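Local coordinates for nitrate regulatory protein (Klebsiella oxytoca, PDB 4AKK), which binds the terminator in the nasF operon leader RNA and causes transcription antitermination in response to nitrate and nitrite, at residues Glu149-Ala152 with Glu153-Thr156; Pro272-Glu275 with Gly276-Leu280; Glu297-Leu300 with Ile301-Leu305. All coordinates share one frame; numbering follows the deposited sequence.

How the interactions relate
The three contacts are local and follow one another along the chain, all within the NIT range that senses nitrate and nitrite. Interactions 1 and 2 each sit at the start of a helix, 152-167 and 277-312, on the same side of the chain's centre, with centres about 19 Å apart and nearest atoms about 11 Å apart. Interaction 3 lies further along helix 277-312, its centre about 37 Å from that of interaction 2. Helix 180-212 is their common neighbour: E153 pairs with its R212, T278 packs on F210, and E297 and L304 touch it nearer its start. Near T156 of interaction 1 lies an ethanediol, probably from the crystallisation liquor.

Interaction 1: residues Glu149-Ala152 with Glu153-Thr156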
loop_
_atom_site.group_PDB
_atom_site.type_symbol
_atom_site.label_atom_id
_atom_site.label_comp_id
_atom_site.label_asym_id
_atom_site.label_seq_id
_atom_site.Cartn_x
_atom_site.Cartn_y
_atom_site.Cartn_z
ATOM N N GLU A 149 -32.682 -24.397 -5.369
ATOM C CA GLU A 149 -32.559 -24.063 -6.790
ATOM C C GLU A 149 -31.309 -23.225 -7.034
ATOM O O GLU A 149 -31.314 -22.281 -7.828
ATOM C CB GLU A 149 -33.810 -23.333 -7.280
ATOM C CG GLU A 149 -35.047 -24.235 -7.302
ATOM C CD GLU A 149 -36.302 -23.527 -7.795
ATOM O OE1 GLU A 149 -36.222 -22.339 -8.177
ATOM O OE2 GLU A 149 -37.375 -24.168 -7.789
ATOM N N ILE A 150 -30.243 -23.574 -6.328
ATOM C CA ILE A 150 -28.964 -22.887 -6.461
ATOM C C ILE A 150 -27.917 -23.844 -5.933
ATOM O O ILE A 150 -28.220 -24.666 -5.073
ATOM C CB ILE A 150 -28.943 -21.568 -5.662
ATOM C CG1 ILE A 150 -27.645 -20.798 -5.921
ATOM C CG2 ILE A 150 -29.133 -21.822 -4.154
ATOM C CD1 ILE A 150 -27.632 -19.395 -5.290
ATOM N N ALA A 151 -26.703 -23.782 -6.462
ATOM C CA ALA A 151 -25.647 -24.676 -5.981
ATOM C C ALA A 151 -24.970 -24.099 -4.735
ATOM O O ALA A 151 -24.964 -22.888 -4.530
ATOM C CB ALA A 151 -24.622 -24.930 -7.068
ATOM N N ALA A 152 -24.393 -24.966 -3.913
ATOM C CA ALA A 152 -23.725 -24.520 -2.688
ATOM C C ALA A 152 -22.636 -23.472 -2.953
ATOM O O ALA A 152 -22.567 -22.471 -2.237
ATOM C CB ALA A 152 -23.167 -25.706 -1.904
ATOM N N GLU A 153 -21.806 -23.687 -3.976
ATOM C CA GLU A 153 -20.774 -22.704 -4.345
ATOM C C GLU A 153 -21.368 -21.359 -4.739
ATOM O O GLU A 153 -20.797 -20.321 -4.417
ATOM C CB GLU A 153 -19.904 -23.187 -5.515
ATOM C CG GLU A 153 -19.534 -24.639 -5.462
ATOM C CD GLU A 153 -20.517 -25.506 -6.213
ATOM O OE1 GLU A 153 -20.394 -25.573 -7.461
ATOM O OE2 GLU A 153 -21.406 -26.108 -5.558
ATOM N N GLU A 154 -22.488 -21.381 -5.463
ATOM C CA GLU A 154 -23.163 -20.147 -5.884
ATOM C C GLU A 154 -23.756 -19.384 -4.684
ATOM O O GLU A 154 -23.582 -18.170 -4.560
ATOM C CB GLU A 154 -24.252 -20.432 -6.940
ATOM C CG GLU A 154 -23.760 -21.186 -8.178
ATOM C CD GLU A 154 -24.888 -21.554 -9.158
ATOM O OE1 GLU A 154 -26.024 -21.818 -8.699
ATOM O OE2 GLU A 154 -24.638 -21.590 -10.388
ATOM N N ALA A 155 -24.450 -20.103 -3.806
ATOM C CA ALA A 155 -24.993 -19.513 -2.581
ATOM C C ALA A 155 -23.871 -18.970 -1.683
ATOM O O ALA A 155 -23.974 -17.883 -1.122
ATOM C CB ALA A 155 -25.830 -20.536 -1.829
ATOM N N THR A 156 -22.800 -19.743 -1.572
ATOM C CA THR A 156 -21.610 -19.356 -0.840
ATOM C C THR A 156 -21.002 -18.059 -1.368
ATOM O O THR A 156 -20.659 -17.169 -0.586
ATOM C CB THR A 156 -20.554 -20.483 -0.897
ATOM O OG1 THR A 156 -20.762 -21.365 0.205
ATOM C CG2 THR A 156 -19.132 -19.909 -0.819
#
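A151 and E154 meet at the start of helix 152-167 in half of a capping box, and I150 and A155 form the hydrophobic staple that commonly goes with it. The backbone N of A151, the N-cap residue, gives its hydrogen to E154 OE1 at 3.1 Å in an almost straight bond, 177° at the hydrogen, reaching the oxygen from above the carboxylate plane. Glutamate suits this third helical position because its chain, extended beyond CG, is long enough to return to the N-cap, where its negative charge would also interact favourably with the positive end of the helix dipole. Alanine at the cap has no polar side chain to complete the box in the other direction.

The staple joins the residue before the cap to the fourth helical residue: I150 CD1 lies 4.1 Å from A155 CB. I150 holds CG1 anti to its backbone N (chi1 -175°), which carries the branch over the first turn and past the oppositely running side chain of E154; CG1 comes within 3.4 Å of E154 OE1. The short A155 side chain lets I150 CD1 lie close over the backbone, 3.6 Å from A155 N, and L141 and V145 of helix 138-147 extend the apolar patch. A152 turns its CB to L84 and C85 of helix 56-85. The E153 chain bends at chi2, and its OE1 forms a salt bridge with R212 of helix 180-212, while OE2 lies 3.7 Å from A151 CB. The first turn is closed by A155 N donating to A151 O at 2.9 Å.

Interaction 2: residues Pro272-Glu275 with Gly276-Leu280; sequences PADE and GETAL
A type I' beta turn from D274 to E277 delivers the chain into helix 277-312, and the carboxylate of D274 faces the opening turn of that helix. E277 N closes the turn on D274 O at 3.2 Å, although the donor stands well above the carbonyl plane. The two central residues, E275 and G276, both have positive phi. G276, at the N-cap position, has phi 105°, a conformation in which a CB would be pressed against the carbonyl oxygen of E275; glycine, having none, fits there.

D274 answers two groups of T278 at once. CG sits between its backbone N and carbonyl carbon (chi1 50°), which swings the carboxylate across to the helix, where the two side chains cross at about a right angle. T278 N meets OD1 at 3.2 Å, nearly straight at 177°, from above the carboxylate plane, while a second, weak bond reaches OD2. The hydroxyl T278 OG1 donates to the syn lone pair of OD2 over a short 2.5 Å. Threonine suits this place because it supplies a hydroxyl beside its own amide, and both then hold one carboxylate and fix its rotation. A water 2.7 Å from D274 OD1 accepts a hydrogen bond from A279 N at 3.0 Å.

The P272 ring crosses the T278 side chain at about a right angle, with P272 CG 3.5 Å from T278 OG1. T278 also packs on F210 of helix 180-212, while E277 turns its carboxylate to R281. D274 receives one amide hydrogen directly and faces another through the water, and its charge would be expected to interact favourably with the positive end of the helix dipole. The motif is a type I' turn, glycine at its third position, leading into a helix whose second residue, T278, binds an aspartate before the N-cap.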
loop_
_atom_site.group_PDB
_atom_site.type_symbol
_atom_site.label_atom_id
_atom_site.label_comp_id
_atom_site.label_asym_id
_atom_site.label_seq_id
_atom_site.Cartn_x
_atom_site.Cartn_y
_atom_site.Cartn_z
ATOM N N PRO A 272 -12.151 -39.309 2.162
ATOM C CA PRO A 272 -12.956 -40.521 2.354
ATOM C C PRO A 272 -14.354 -40.359 1.778
ATOM O O PRO A 272 -14.975 -39.305 1.943
ATOM C CB PRO A 272 -13.054 -40.647 3.878
ATOM C CG PRO A 272 -12.042 -39.692 4.437
ATOM C CD PRO A 272 -11.895 -38.607 3.431
ATOM N N ALA A 273 -14.851 -41.400 1.121
ATOM C CA ALA A 273 -16.181 -41.355 0.522
ATOM C C ALA A 273 -17.258 -41.720 1.544
ATOM O O ALA A 273 -18.045 -42.640 1.325
ATOM C CB ALA A 273 -16.246 -42.284 -0.676
ATOM N N ASP A 274 -17.295 -40.986 2.651
ATOM C CA ASP A 274 -18.165 -41.328 3.775
ATOM C C ASP A 274 -19.468 -40.546 3.756
ATOM O O ASP A 274 -20.086 -40.323 4.800
ATOM C CB ASP A 274 -17.433 -41.103 5.099
ATOM C CG ASP A 274 -16.794 -39.730 5.184
ATOM O OD1 ASP A 274 -17.244 -38.821 4.456
ATOM O OD2 ASP A 274 -15.847 -39.560 5.979
ATOM N N GLU A 275 -19.865 -40.116 2.564
ATOM C CA GLU A 275 -21.180 -39.518 2.333
ATOM C C GLU A 275 -21.530 -38.387 3.299
ATOM O O GLU A 275 -22.640 -38.331 3.828
ATOM C CB GLU A 275 -22.270 -40.599 2.367
ATOM C CG GLU A 275 -21.893 -41.883 1.633
ATOM C CD GLU A 275 -22.805 -43.053 1.983
ATOM O OE1 GLU A 275 -24.009 -42.821 2.231
ATOM O OE2 GLU A 275 -22.319 -44.206 2.012
ATOM N N GLY A 276 -20.588 -37.478 3.519
ATOM C CA GLY A 276 -20.870 -36.296 4.309
ATOM C C GLY A 276 -20.292 -36.316 5.708
ATOM O O GLY A 276 -20.324 -35.305 6.405
ATOM N N GLU A 277 -19.757 -37.458 6.126
ATOM C CA GLU A 277 -19.253 -37.583 7.492
ATOM C C GLU A 277 -18.010 -36.703 7.751
ATOM O O GLU A 277 -17.962 -35.972 8.739
ATOM C CB GLU A 277 -18.990 -39.056 7.841
ATOM C CG GLU A 277 -18.634 -39.297 9.301
ATOM C CD GLU A 277 -19.756 -38.887 10.257
ATOM O OE1 GLU A 277 -20.922 -39.295 10.042
ATOM O OE2 GLU A 277 -19.464 -38.161 11.231
ATOM N N THR A 278 -17.013 -36.766 6.866
ATOM C CA THR A 278 -15.806 -35.935 7.015
ATOM C C THR A 278 -16.092 -34.436 6.830
ATOM O O THR A 278 -15.498 -33.589 7.502
ATOM C CB THR A 278 -14.694 -36.342 6.023
ATOM O OG1 THR A 278 -14.243 -37.667 6.316
ATOM C CG2 THR A 278 -13.508 -35.396 6.133
ATOM N N ALA A 279 -16.990 -34.131 5.901
ATOM C CA ALA A 279 -17.446 -32.776 5.651
ATOM C C ALA A 279 -18.028 -32.154 6.911
ATOM O O ALA A 279 -17.717 -31.008 7.253
ATOM C CB ALA A 279 -18.486 -32.778 4.532
ATOM N N LEU A 280 -18.882 -32.913 7.594
ATOM C CA LEU A 280 -19.471 -32.481 8.862
ATOM C C LEU A 280 -18.414 -32.306 9.940
ATOM O O LEU A 280 -18.452 -31.348 10.714
ATOM C CB LEU A 280 -20.535 -33.479 9.327
ATOM C CG LEU A 280 -21.825 -33.492 8.512
ATOM C CD1 LEU A 280 -22.785 -34.551 9.063
ATOM C CD2 LEU A 280 -22.464 -32.104 8.533
HETATM O O HOH W 1 -17.426 -36.231 3.754
#

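Interaction 3: residues Glu297-Leu300 with Ile301-Leu305; sequences EELL and IVDLL
The carboxylate of D303 turns one face back toward L299, its i-4 neighbour in the long helix 277-312 of the all-helical NIT nitrate-sensing domain, packed against helices 180-212 and 243-252. On that face L299 O stands over the carbon of the group, 3.3 Å from D303 CG, and the leucine branch approaches the same face obliquely near the OD2 corner, with L299 CD1 3.2 Å from D303 OD2. D303 keeps CG beside its backbone N and anti to its carbonyl carbon (chi1 -69°), which tips the carboxylate back along the helix. L299, with CG anti to its own N (chi1 165°), swings CD1 forward to meet it.

Under the side chains runs ordinary alpha-helical hydrogen bonding: D303 N binds L299 O at 2.8 Å, the next amide, L304 N, binds L300 O, and the two before them, I301 N and V302 N, bind E297 O and E298 O. On other sides of the helix, branched residues lie against carbonyls of the preceding turn. V302 CG2 comes to 3.3 Å from E298 O, and I301 CD1 lies 3.6 Å from E297 O and 4.3 Å from E297 CG, so the methylenes of a buried glutamate contribute to apolar contact.

The polar end of E297 looks elsewhere: it forms a salt bridge with R294 and accepts a hydrogen bond from S67. Leucine suits the buried sides of the helix, L304 lying on I182, L299 on L248 and L300 on Q245. L299 brings only hydrocarbon and an acceptor to D303; the hydrogen bond of OD2 comes from Q245 NE2 of the neighbouring helix 243-252. The aspartate therefore ties the two helices, and that amide donor would be expected to offset the nearness of the L299 carbonyl oxygen. R185 also touches D303, and a nearby arginine would probably favour its negative charge.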
loop_
_atom_site.group_PDB
_atom_site.type_symbol
_atom_site.label_atom_id
_atom_site.label_comp_id
_atom_site.label_asym_id
_atom_site.label_seq_id
_atom_site.Cartn_x
_atom_site.Cartn_y
_atom_site.Cartn_z
ATOM N N GLU A 297 -13.196 -11.120 18.829
ATOM C CA GLU A 297 -13.636 -9.979 18.042
ATOM C C GLU A 297 -14.587 -9.083 18.844
ATOM O O GLU A 297 -14.547 -7.852 18.732
ATOM C CB GLU A 297 -14.320 -10.476 16.762
ATOM C CG GLU A 297 -14.875 -9.388 15.869
ATOM C CD GLU A 297 -15.673 -9.958 14.691
ATOM O OE1 GLU A 297 -16.207 -11.093 14.797
ATOM O OE2 GLU A 297 -15.767 -9.262 13.660
ATOM N N GLU A 298 -15.454 -9.701 19.640
ATOM C CA GLU A 298 -16.365 -8.942 20.492
ATOM C C GLU A 298 -15.587 -8.119 21.524
ATOM O O GLU A 298 -15.991 -7.010 21.881
ATOM C CB GLU A 298 -17.372 -9.873 21.179
ATOM C CG GLU A 298 -18.311 -10.561 20.199
ATOM C CD GLU A 298 -19.356 -11.423 20.878
ATOM O OE1 GLU A 298 -19.037 -12.052 21.908
ATOM O OE2 GLU A 298 -20.498 -11.478 20.371
ATOM N N LEU A 299 -14.459 -8.651 21.983
ATOM C CA LEU A 299 -13.637 -7.930 22.943
ATOM C C LEU A 299 -13.028 -6.701 22.281
ATOM O O LEU A 299 -12.951 -5.621 22.880
ATOM C CB LEU A 299 -12.523 -8.820 23.501
ATOM C CG LEU A 299 -11.410 -8.036 24.221
ATOM C CD1 LEU A 299 -11.894 -7.456 25.551
ATOM C CD2 LEU A 299 -10.150 -8.870 24.436
ATOM N N LEU A 300 -12.593 -6.865 21.038
ATOM C CA LEU A 300 -11.946 -5.762 20.341
ATOM C C LEU A 300 -12.916 -4.594 20.236
ATOM O O LEU A 300 -12.542 -3.444 20.431
ATOM C CB LEU A 300 -11.474 -6.190 18.955
ATOM C CG LEU A 300 -10.502 -7.369 18.882
ATOM C CD1 LEU A 300 -10.122 -7.643 17.417
ATOM C CD2 LEU A 300 -9.262 -7.091 19.741
ATOM N N ILE A 301 -14.167 -4.916 19.928
ATOM C CA ILE A 301 -15.223 -3.922 19.790
ATOM C C ILE A 301 -15.519 -3.205 21.117
ATOM O O ILE A 301 -15.616 -1.976 21.162
ATOM C CB ILE A 301 -16.486 -4.586 19.234
ATOM C CG1 ILE A 301 -16.273 -4.902 17.742
ATOM C CG2 ILE A 301 -17.710 -3.695 19.453
ATOM C CD1 ILE A 301 -17.181 -5.976 17.207
ATOM N N VAL A 302 -15.654 -3.979 22.189
ATOM C CA VAL A 302 -15.817 -3.410 23.524
ATOM C C VAL A 302 -14.671 -2.459 23.850
ATOM O O VAL A 302 -14.897 -1.317 24.266
ATOM C CB VAL A 302 -15.903 -4.511 24.600
ATOM C CG1 VAL A 302 -15.785 -3.911 26.010
ATOM C CG2 VAL A 302 -17.191 -5.279 24.452
ATOM N N ASP A 303 -13.441 -2.920 23.634
ATOM C CA ASP A 303 -12.260 -2.097 23.901
ATOM C C ASP A 303 -12.227 -0.837 23.055
ATOM O O ASP A 303 -11.837 0.230 23.535
ATOM C CB ASP A 303 -10.969 -2.894 23.701
ATOM C CG ASP A 303 -10.783 -3.960 24.757
ATOM O OD1 ASP A 303 -11.310 -3.774 25.875
ATOM O OD2 ASP A 303 -10.118 -4.981 24.471
ATOM N N LEU A 304 -12.619 -0.955 21.791
ATOM C CA LEU A 304 -12.620 0.207 20.922
ATOM C C LEU A 304 -13.632 1.240 21.426
ATOM O O LEU A 304 -13.366 2.442 21.412
ATOM C CB LEU A 304 -12.917 -0.200 19.474
ATOM C CG LEU A 304 -13.375 0.899 18.506
ATOM C CD1 LEU A 304 -12.331 1.961 18.316
ATOM C CD2 LEU A 304 -13.769 0.300 17.148
ATOM N N LEU A 305 -14.785 0.762 21.879
ATOM C CA LEU A 305 -15.836 1.653 22.367
ATOM C C LEU A 305 -15.445 2.340 23.677
ATOM O O LEU A 305 -15.703 3.525 23.860
ATOM C CB LEU A 305 -17.169 0.902 22.507
ATOM C CG LEU A 305 -17.711 0.400 21.162
ATOM C CD1 LEU A 305 -19.020 -0.331 21.333
ATOM C CD2 LEU A 305 -17.859 1.547 20.163
#